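Local coordinates for protein carboxylesterase (Ferroplasma acidiphilum, PDB 3WJ2) that probably hydrolyses carboxylic ester bonds, as a carboxylesterase of the alpha/beta-hydrolase fold, at residues B[135-140]-B[148-153]; B[164-169]-B[175-180]; B[181-186]-B[295-300]; B[245-248]-B[253-256]. All coordinates share one frame; numbering follows the deposited sequence.

The four contacts offer a worked example of how an alpha/beta-hydrolase fold clothes its sheet with helices. Along the chain interactions 1, 2 and 3 open in series, and interaction 4 is nested within the long loop that interaction 3 closes. They run across three adjacent parallel strands of one mixed sheet, 150-155, 180-183 and 243-248. Interactions 1 and 2 touch, their centres about 10 Å apart, through probable backbone hydrogen bonds (Ile150 with Ala178, Val152 with Val179). Interactions 3 and 4, also about 10 Å apart between centres, are joined by strand pairing, whereas the centres of 1 and 4 lie about 26 Å apart. Helices on both faces are thus fastened to the central parallel part of the sheet.

Interaction 1. Residues B[135-140]-B[148-153]; sequences HYIAKK and GRIGVA
Ala138, near the end of helix 125-139, and Ile150, at the start of strand 150-155, mark the closest backbone approach, with their CA atoms 7.1 Å apart. No hydrogen bond joins the two segments; the contact is made by one apolar side chain reaching toward a helix surface. Ile150 supplies it. Its CG1 branch lies anti to the carbonyl carbon (chi1 -59°), and the next torsion is extended (chi2 175°), which carries CD1 out to the helix. There the methyl meets backbone as much as side chain: it is 3.7 Å from Ala138 CA and 4.2 Å from Ala138 CB. On the preceding residue, Ile150 CD1 is 4.1 Å from the carbonyl oxygen Ile137 O and 4.3 Å from the branch methyl Ile137 CG2. The small alanine thus allows the strand residue to approach the helix backbone itself, with the gamma branch of Ile137 beside the approaching methyl.

This is helix-on-sheet packing of the alpha/beta-hydrolase fold, in which the helix that precedes a parallel strand is laid against the sheet; here the helix is about to end, at Lys140.

Around this small buried contact, Leu80 of the neighbouring strand 78-82 touches both Ile137 and Ile150, while Ile146 packs on Ile137 from the connecting loop. Two residues further along strand 150-155, Val152 meets Ala162 and Cys166 of helix 157-172. Helices 125-139 and 157-172 therefore lie over the same face of the parallel sheet, with successive same-side residues of one strand addressing each in turn.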
# COMPACT_ATOMS: atom_id res chain seq x y z
N HIS B 135 -16.77 1.88 35.48
CA HIS B 135 -16.47 1.89 36.93
C HIS B 135 -17.68 1.57 37.75
O HIS B 135 -17.57 0.87 38.80
CB HIS B 135 -15.77 3.20 37.32
CG HIS B 135 -14.33 3.24 36.92
ND1 HIS B 135 -13.36 2.45 37.51
CD2 HIS B 135 -13.73 3.87 35.89
CE1 HIS B 135 -12.20 2.68 36.90
NE2 HIS B 135 -12.40 3.56 35.93
N TYR B 136 -18.86 2.00 37.32
CA TYR B 136 -20.10 1.66 38.06
C TYR B 136 -20.33 0.16 38.11
O TYR B 136 -20.59 -0.42 39.22
CB TYR B 136 -21.25 2.39 37.41
CG TYR B 136 -22.64 2.20 38.02
CD1 TYR B 136 -23.27 3.20 38.71
CD2 TYR B 136 -23.37 1.07 37.67
CE1 TYR B 136 -24.60 3.01 39.15
CE2 TYR B 136 -24.67 0.88 38.09
CZ TYR B 136 -25.28 1.87 38.83
OH TYR B 136 -26.65 1.68 39.21
N ILE B 137 -20.27 -0.50 36.95
CA ILE B 137 -20.47 -1.93 36.92
C ILE B 137 -19.37 -2.68 37.63
O ILE B 137 -19.65 -3.68 38.33
CB ILE B 137 -20.71 -2.44 35.48
CG1 ILE B 137 -22.00 -1.77 34.99
CG2 ILE B 137 -20.92 -3.97 35.48
CD1 ILE B 137 -22.14 -1.72 33.42
N ALA B 138 -18.15 -2.24 37.53
CA ALA B 138 -17.05 -2.90 38.24
C ALA B 138 -17.26 -2.80 39.78
O ALA B 138 -17.03 -3.81 40.50
CB ALA B 138 -15.73 -2.37 37.88
N LYS B 139 -17.71 -1.65 40.26
CA LYS B 139 -17.96 -1.56 41.71
C LYS B 139 -19.10 -2.40 42.11
O LYS B 139 -19.04 -2.99 43.20
CB LYS B 139 -18.26 -0.15 42.13
CG LYS B 139 -17.05 0.72 42.08
CD LYS B 139 -17.43 2.25 42.33
CE LYS B 139 -18.94 2.62 42.16
NZ LYS B 139 -19.11 4.12 42.01
N LYS B 140 -20.15 -2.46 41.31
CA LYS B 140 -21.38 -3.13 41.68
C LYS B 140 -21.48 -4.51 41.04
O LYS B 140 -22.55 -4.92 40.66
CB LYS B 140 -22.60 -2.28 41.29
CG LYS B 140 -22.57 -0.92 42.02
CD LYS B 140 -23.77 -0.14 41.65
CE LYS B 140 -23.59 1.33 42.09
NZ LYS B 140 -23.33 1.45 43.59
N GLY B 148 -16.53 -12.84 37.95
CA GLY B 148 -15.17 -12.84 37.40
C GLY B 148 -14.79 -11.46 36.90
O GLY B 148 -15.01 -10.44 37.61
N ARG B 149 -14.21 -11.44 35.70
CA ARG B 149 -13.54 -10.21 35.19
C ARG B 149 -14.42 -9.47 34.24
O ARG B 149 -15.46 -10.00 33.82
CB ARG B 149 -12.22 -10.53 34.47
CG ARG B 149 -11.15 -11.23 35.38
CD ARG B 149 -9.71 -11.39 34.76
NE ARG B 149 -8.71 -11.87 35.74
CZ ARG B 149 -8.34 -13.15 35.89
NH1 ARG B 149 -8.91 -14.11 35.16
NH2 ARG B 149 -7.40 -13.51 36.80
N ILE B 150 -14.11 -8.19 34.03
CA ILE B 150 -14.87 -7.30 33.11
C ILE B 150 -13.95 -6.69 32.11
O ILE B 150 -12.95 -6.05 32.52
CB ILE B 150 -15.56 -6.22 33.94
CG1 ILE B 150 -16.50 -6.89 34.99
CG2 ILE B 150 -16.39 -5.29 33.03
CD1 ILE B 150 -17.11 -5.86 35.94
N GLY B 151 -14.29 -6.89 30.82
CA GLY B 151 -13.56 -6.18 29.69
C GLY B 151 -14.52 -5.20 29.05
O GLY B 151 -15.66 -5.04 29.45
N VAL B 152 -13.96 -4.49 28.09
CA VAL B 152 -14.75 -3.50 27.35
C VAL B 152 -14.57 -3.71 25.88
O VAL B 152 -13.56 -4.25 25.44
CB VAL B 152 -14.42 -2.04 27.71
CG1 VAL B 152 -14.80 -1.77 29.20
CG2 VAL B 152 -12.91 -1.69 27.48
N ALA B 153 -15.60 -3.30 25.11
CA ALA B 153 -15.54 -3.58 23.66
C ALA B 153 -16.43 -2.60 22.94
O ALA B 153 -17.32 -2.00 23.57
CB ALA B 153 -16.04 -5.00 23.45

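Interaction 2. Residues B[164-169]-B[175-180]; sequences ALCLKC and EMPAVQ
Cys169 and Met176 bring the two backbones nearest, 5.5 Å between CA atoms, where the chain beyond helix 157-172 doubles back alongside it. From there residues 175-180 run as an irregular loop into strand 180-183.

Sulfur and hydrocarbon make most of the contact. Met176 bends at both chi2 (-142°) and chi3 (75°), folding its terminal methyl back onto the helix: CE comes to 3.4 Å from Cys166 O, and is also close to Cys169 CB. Nearer the backbone, Met176 CG lies 3.7 Å from Cys169 CB, so one cysteine meets the methionine chain at two levels. Pro177 meets three helix residues with its ring carbons CG and CD. CG is 3.8 Å from Leu165 CD1 and equally far from Cys166 SG, whereas CD faces Cys169 SG at 4.0 Å. At the far end, Cys166 SG reaches Gln180 CB, 3.9 Å away. The amide of Gln180 is engaged elsewhere, NE2 donating to Pro241 O.

Pro241 also packs on Cys166 and Met176 from the loop before strand 243-248, while Val152 of strand 150-155 touches Cys166 and Pro177. The contact therefore lies inside the beta-alpha-beta unit formed by strand 150-155, helix 157-172 and strand 180-183, with His135 of helix 125-139 against Cys169.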
# COMPACT_ATOMS: atom_id res chain seq x y z
N ALA B 164 -10.58 4.82 24.57
CA ALA B 164 -10.34 6.06 25.35
C ALA B 164 -10.53 5.85 26.83
O ALA B 164 -9.77 6.41 27.63
CB ALA B 164 -11.27 7.11 24.84
N LEU B 165 -11.53 5.05 27.22
CA LEU B 165 -11.78 4.91 28.66
C LEU B 165 -10.57 4.17 29.25
O LEU B 165 -10.21 4.48 30.40
CB LEU B 165 -13.14 4.24 28.99
CG LEU B 165 -13.22 2.73 28.76
CD1 LEU B 165 -12.85 2.01 30.03
CD2 LEU B 165 -14.71 2.40 28.49
N CYS B 166 -9.93 3.24 28.50
CA CYS B 166 -8.76 2.51 29.01
C CYS B 166 -7.64 3.49 29.26
O CYS B 166 -6.99 3.39 30.32
CB CYS B 166 -8.28 1.45 28.06
SG CYS B 166 -9.52 0.06 28.02
N LEU B 167 -7.47 4.44 28.37
CA LEU B 167 -6.39 5.45 28.55
C LEU B 167 -6.66 6.24 29.84
O LEU B 167 -5.74 6.53 30.62
CB LEU B 167 -6.42 6.47 27.41
CG LEU B 167 -5.69 6.00 26.19
CD1 LEU B 167 -5.91 6.97 25.07
CD2 LEU B 167 -4.04 5.97 26.47
N LYS B 168 -7.91 6.61 30.10
CA LYS B 168 -8.17 7.40 31.34
C LYS B 168 -8.00 6.54 32.60
O LYS B 168 -7.50 7.04 33.68
CB LYS B 168 -9.60 8.02 31.27
CG LYS B 168 -9.87 8.88 32.54
CD LYS B 168 -11.13 9.70 32.49
CE LYS B 168 -11.44 10.20 33.99
NZ LYS B 168 -12.59 11.23 33.74
N CYS B 169 -8.39 5.27 32.58
CA CYS B 169 -8.12 4.33 33.71
C CYS B 169 -6.63 4.29 33.94
O CYS B 169 -6.21 4.42 35.13
CB CYS B 169 -8.60 2.88 33.41
SG CYS B 169 -10.41 2.74 33.32
N GLU B 175 -8.83 1.02 38.58
CA GLU B 175 -9.16 -0.32 38.06
C GLU B 175 -9.19 -0.25 36.52
O GLU B 175 -9.70 0.71 35.93
CB GLU B 175 -10.49 -0.79 38.60
CG GLU B 175 -10.68 -2.28 38.28
CD GLU B 175 -11.93 -2.94 38.83
OE1 GLU B 175 -12.64 -2.38 39.70
OE2 GLU B 175 -12.20 -4.08 38.37
N MET B 176 -8.60 -1.24 35.87
CA MET B 176 -8.53 -1.14 34.43
C MET B 176 -9.39 -2.36 33.92
O MET B 176 -9.45 -3.44 34.53
CB MET B 176 -6.99 -1.20 34.00
CG MET B 176 -6.08 0.32 34.09
SD MET B 176 -5.22 -0.16 32.56
CE MET B 176 -6.71 0.24 31.65
N PRO B 177 -10.07 -2.20 32.75
CA PRO B 177 -10.70 -3.39 32.15
C PRO B 177 -9.72 -4.53 31.83
O PRO B 177 -8.51 -4.26 31.63
CB PRO B 177 -11.25 -2.84 30.83
CG PRO B 177 -11.41 -1.35 31.06
CD PRO B 177 -10.20 -1.00 31.89
N ALA B 178 -10.24 -5.78 31.76
CA ALA B 178 -9.42 -6.94 31.56
C ALA B 178 -8.89 -7.04 30.11
O ALA B 178 -7.87 -7.64 29.89
CB ALA B 178 -10.22 -8.19 31.91
N VAL B 179 -9.67 -6.46 29.17
CA VAL B 179 -9.34 -6.54 27.75
C VAL B 179 -10.09 -5.40 27.08
O VAL B 179 -11.09 -4.96 27.66
CB VAL B 179 -9.67 -7.91 27.18
CG1 VAL B 179 -11.23 -8.24 27.28
CG2 VAL B 179 -9.18 -7.92 25.66
N GLN B 180 -9.54 -4.92 25.96
CA GLN B 180 -10.23 -3.96 25.11
C GLN B 180 -10.38 -4.60 23.78
O GLN B 180 -9.41 -4.93 23.15
CB GLN B 180 -9.50 -2.57 25.10
CG GLN B 180 -8.01 -2.68 24.68
CD GLN B 180 -7.33 -1.34 24.67
OE1 GLN B 180 -7.90 -0.38 24.20
NE2 GLN B 180 -6.05 -1.29 25.19

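Interaction 3. Residues B[181-186]-B[295-300]; sequences VLFYPS and NIVKMV
Val300 sets its CG1 methyl between two strand residues, 3.7 Å from Val181 CG1 and 3.8 Å from Phe183 CZ. Val181 and Phe183 are two apart on strand 180-183 and point toward the same helix, so together they receive the one methyl. The two valines slide past each other in opposite directions, each presenting the branch that is anti to its backbone nitrogen (chi1 180° for Val181, 173° for Val300). Phe183 comes to Val300 from the opposite direction and meets it with the far end of its ring.

One turn earlier on the helix, Val297 offers its CG2 methyl to the same ring, 4.3 Å from Phe183 CE1. Both valine methyls approach the phenyl obliquely. Phe183 and the valines together fill the space between the axes of strand 181-183 and helix 295-300, which stay 11.3 Å apart and run nearly antiparallel, at 169°. No hydrogen bond crosses between them, and the contact is wholly apolar and buried.

Helix 291-303 lies over the sheet face opposite helix 157-172, and helices on the two faces make the three-layer alpha/beta/alpha sandwich of this fold. Val246 of the adjoining strand 243-248 touches Ile296 and Val300, and helix 96-106 flanks the contact, its Phe101 and Leu102 on Val297 and its Tyr98 on Phe183. The outer side of helix 291-303 faces a second subunit, where Lys298 forms a salt bridge with Asp306 of that neighbouring chain.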
# COMPACT_ATOMS: atom_id res chain seq x y z
N VAL B 181 -11.64 -4.76 23.35
CA VAL B 181 -11.89 -5.51 22.07
C VAL B 181 -12.42 -4.41 21.10
O VAL B 181 -13.51 -3.79 21.31
CB VAL B 181 -12.97 -6.51 22.28
CG1 VAL B 181 -13.15 -7.21 20.90
CG2 VAL B 181 -12.55 -7.54 23.30
N LEU B 182 -11.58 -4.09 20.10
CA LEU B 182 -11.85 -2.87 19.33
C LEU B 182 -12.13 -3.25 17.90
O LEU B 182 -11.25 -3.53 17.11
CB LEU B 182 -10.54 -1.93 19.32
CG LEU B 182 -10.07 -1.64 20.76
CD1 LEU B 182 -8.67 -0.88 20.68
CD2 LEU B 182 -11.06 -0.86 21.64
N PHE B 183 -13.44 -3.15 17.51
CA PHE B 183 -13.72 -3.35 16.09
C PHE B 183 -13.71 -2.01 15.42
O PHE B 183 -14.57 -1.11 15.62
CB PHE B 183 -15.22 -3.94 15.96
CG PHE B 183 -15.33 -5.38 16.30
CD1 PHE B 183 -15.14 -6.36 15.33
CD2 PHE B 183 -15.76 -5.76 17.61
CE1 PHE B 183 -15.19 -7.73 15.69
CE2 PHE B 183 -15.86 -7.16 17.96
CZ PHE B 183 -15.62 -8.12 16.97
N TYR B 184 -12.67 -1.85 14.56
CA TYR B 184 -12.52 -0.65 13.72
C TYR B 184 -12.95 0.69 14.39
O TYR B 184 -13.82 1.46 13.90
CB TYR B 184 -13.19 -0.86 12.31
CG TYR B 184 -14.57 -1.48 12.35
CD1 TYR B 184 -15.66 -0.64 12.47
CD2 TYR B 184 -14.68 -2.87 12.30
CE1 TYR B 184 -16.97 -1.26 12.45
CE2 TYR B 184 -15.92 -3.50 12.26
CZ TYR B 184 -17.00 -2.67 12.36
OH TYR B 184 -18.30 -3.27 12.39
N PRO B 185 -12.21 1.11 15.48
CA PRO B 185 -12.56 2.37 16.13
C PRO B 185 -12.17 3.62 15.26
O PRO B 185 -11.22 3.53 14.43
CB PRO B 185 -11.57 2.42 17.32
CG PRO B 185 -10.46 1.41 16.98
CD PRO B 185 -11.17 0.30 16.12
N SER B 186 -12.85 4.74 15.49
CA SER B 186 -12.35 6.06 15.04
C SER B 186 -11.26 6.38 16.12
O SER B 186 -11.41 6.05 17.32
CB SER B 186 -13.46 7.09 14.87
OG SER B 186 -14.25 7.04 16.10
N ASN B 295 -17.54 -14.84 10.19
CA ASN B 295 -16.43 -15.65 10.67
C ASN B 295 -15.41 -14.75 11.45
O ASN B 295 -14.87 -15.24 12.44
CB ASN B 295 -15.75 -16.31 9.54
CG ASN B 295 -16.50 -17.52 9.08
OD1 ASN B 295 -16.70 -17.70 7.85
ND2 ASN B 295 -16.95 -18.31 10.01
N ILE B 296 -15.17 -13.54 11.01
CA ILE B 296 -14.22 -12.62 11.79
C ILE B 296 -14.81 -12.34 13.14
O ILE B 296 -14.07 -12.40 14.17
CB ILE B 296 -13.90 -11.36 10.96
CG1 ILE B 296 -13.01 -11.79 9.82
CG2 ILE B 296 -13.28 -10.19 11.83
CD1 ILE B 296 -12.96 -10.67 8.73
N VAL B 297 -16.11 -12.01 13.20
CA VAL B 297 -16.72 -11.77 14.50
C VAL B 297 -16.67 -13.05 15.37
O VAL B 297 -16.38 -12.98 16.55
CB VAL B 297 -18.19 -11.29 14.34
CG1 VAL B 297 -18.86 -11.19 15.78
CG2 VAL B 297 -18.26 -9.99 13.60
N LYS B 298 -17.01 -14.24 14.82
CA LYS B 298 -16.89 -15.49 15.57
C LYS B 298 -15.47 -15.76 16.12
O LYS B 298 -15.26 -16.18 17.27
CB LYS B 298 -17.25 -16.69 14.65
CG LYS B 298 -18.67 -16.84 14.47
CD LYS B 298 -19.00 -17.97 13.38
CE LYS B 298 -18.53 -19.26 13.73
NZ LYS B 298 -19.32 -20.12 12.76
N MET B 299 -14.44 -15.44 15.28
CA MET B 299 -13.01 -15.61 15.62
C MET B 299 -12.77 -14.78 16.92
O MET B 299 -12.18 -15.29 17.88
CB MET B 299 -12.09 -15.10 14.48
CG MET B 299 -11.88 -16.15 13.52
SD MET B 299 -10.89 -15.17 12.20
CE MET B 299 -10.46 -16.74 11.82
N VAL B 300 -13.13 -13.55 16.90
CA VAL B 300 -12.89 -12.65 18.03
C VAL B 300 -13.68 -13.10 19.24
O VAL B 300 -13.14 -13.25 20.34
CB VAL B 300 -13.22 -11.21 17.63
CG1 VAL B 300 -13.14 -10.33 18.87
CG2 VAL B 300 -12.17 -10.73 16.56

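Interaction 4. Residues B[245-248]-B[253-256]; sequences MVTN and LRDP
Van der Waals contact joins Asn248 and Arg254 directly: the carbonyl oxygen Asn248 O rests against the aliphatic part of the arginine, 3.3 Å from its CD and 3.4 Å from its CG. Thr247 adds a looser touch from the strand, its OG1 4.1 Å from Arg254 CG, the two side chains crossing at a slant. No hydrogen bond crosses between the segments.

Ionic pairing lies within 253-256. The bend at chi3 (78°) turns the guanidinium of Arg254 back toward Asp255, gripped side-on: NE at 3.0 Å and NH2 at 2.9 Å both donate to Asp255 OD1, which lies in the guanidinium plane. NE meets this oxygen from above the carboxylate plane, 38° out of it, whereas NH2 comes on the syn side, 21° out.

Hydrogen bonds to residues outside the two segments anchor the polar ends. Arg254 NH1 binds Glu249 O, Thr247 OG1 pairs with Glu258, and the Asn248 amide is held by Ser283 and Asp251.

With three nitrogens engaged, the guanidinium is fixed in rotation across the loop between strand 243-248 and helix 254-266, the first two elements of a beta-alpha-beta unit completed by strand 271-280. Asp255 probably tempers the effect of nearby Arg275, whose like charge lies close to Arg254.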
# COMPACT_ATOMS: atom_id res chain seq x y z
N MET B 245 -7.70 -5.93 18.04
CA MET B 245 -8.01 -4.86 17.09
C MET B 245 -8.41 -5.52 15.79
O MET B 245 -7.71 -6.39 15.29
CB MET B 245 -6.81 -3.94 16.77
CG MET B 245 -7.08 -2.96 15.64
SD MET B 245 -8.16 -1.58 16.18
CE MET B 245 -6.99 -0.54 17.18
N VAL B 246 -9.61 -5.12 15.31
CA VAL B 246 -10.03 -5.63 13.96
C VAL B 246 -10.17 -4.42 13.09
O VAL B 246 -10.86 -3.46 13.37
CB VAL B 246 -11.45 -6.28 14.12
CG1 VAL B 246 -11.94 -6.74 12.73
CG2 VAL B 246 -11.35 -7.50 15.14
N THR B 247 -9.49 -4.46 11.94
CA THR B 247 -9.65 -3.40 10.93
C THR B 247 -10.17 -4.07 9.65
O THR B 247 -10.23 -5.30 9.52
CB THR B 247 -8.22 -2.78 10.58
OG1 THR B 247 -7.48 -3.73 9.82
CG2 THR B 247 -7.47 -2.53 11.90
N ASN B 248 -10.64 -3.19 8.77
CA ASN B 248 -11.22 -3.69 7.49
C ASN B 248 -10.34 -3.17 6.35
O ASN B 248 -9.95 -2.01 6.36
CB ASN B 248 -12.58 -3.03 7.30
CG ASN B 248 -13.52 -3.34 8.48
OD1 ASN B 248 -13.84 -4.49 8.72
ND2 ASN B 248 -13.97 -2.31 9.15
N LEU B 253 -11.10 4.43 7.86
CA LEU B 253 -10.56 4.45 9.21
C LEU B 253 -9.42 3.48 9.46
O LEU B 253 -8.88 3.40 10.56
CB LEU B 253 -11.68 4.07 10.23
CG LEU B 253 -12.75 5.10 10.23
CD1 LEU B 253 -13.69 4.84 11.50
CD2 LEU B 253 -12.39 6.52 10.13
N ARG B 254 -9.04 2.63 8.48
CA ARG B 254 -8.16 1.51 8.68
C ARG B 254 -6.73 1.94 9.09
O ARG B 254 -6.15 1.34 10.00
CB ARG B 254 -8.07 0.74 7.34
CG ARG B 254 -7.11 -0.48 7.34
CD ARG B 254 -6.84 -0.93 5.88
NE ARG B 254 -5.87 0.01 5.34
CZ ARG B 254 -5.50 -0.06 4.05
NH1 ARG B 254 -6.16 -0.85 3.18
NH2 ARG B 254 -4.57 0.77 3.60
N ASP B 255 -6.13 2.85 8.34
CA ASP B 255 -4.65 3.06 8.61
C ASP B 255 -4.35 3.54 10.08
O ASP B 255 -3.47 2.95 10.74
CB ASP B 255 -4.01 4.00 7.62
CG ASP B 255 -3.80 3.33 6.20
OD1 ASP B 255 -3.92 2.10 6.09
OD2 ASP B 255 -3.50 4.09 5.26
N PRO B 256 -5.13 4.52 10.60
CA PRO B 256 -4.86 4.86 12.02
C PRO B 256 -5.05 3.70 13.00
O PRO B 256 -4.35 3.62 14.02
CB PRO B 256 -5.86 6.04 12.30
CG PRO B 256 -6.14 6.66 10.89
CD PRO B 256 -6.18 5.37 10.02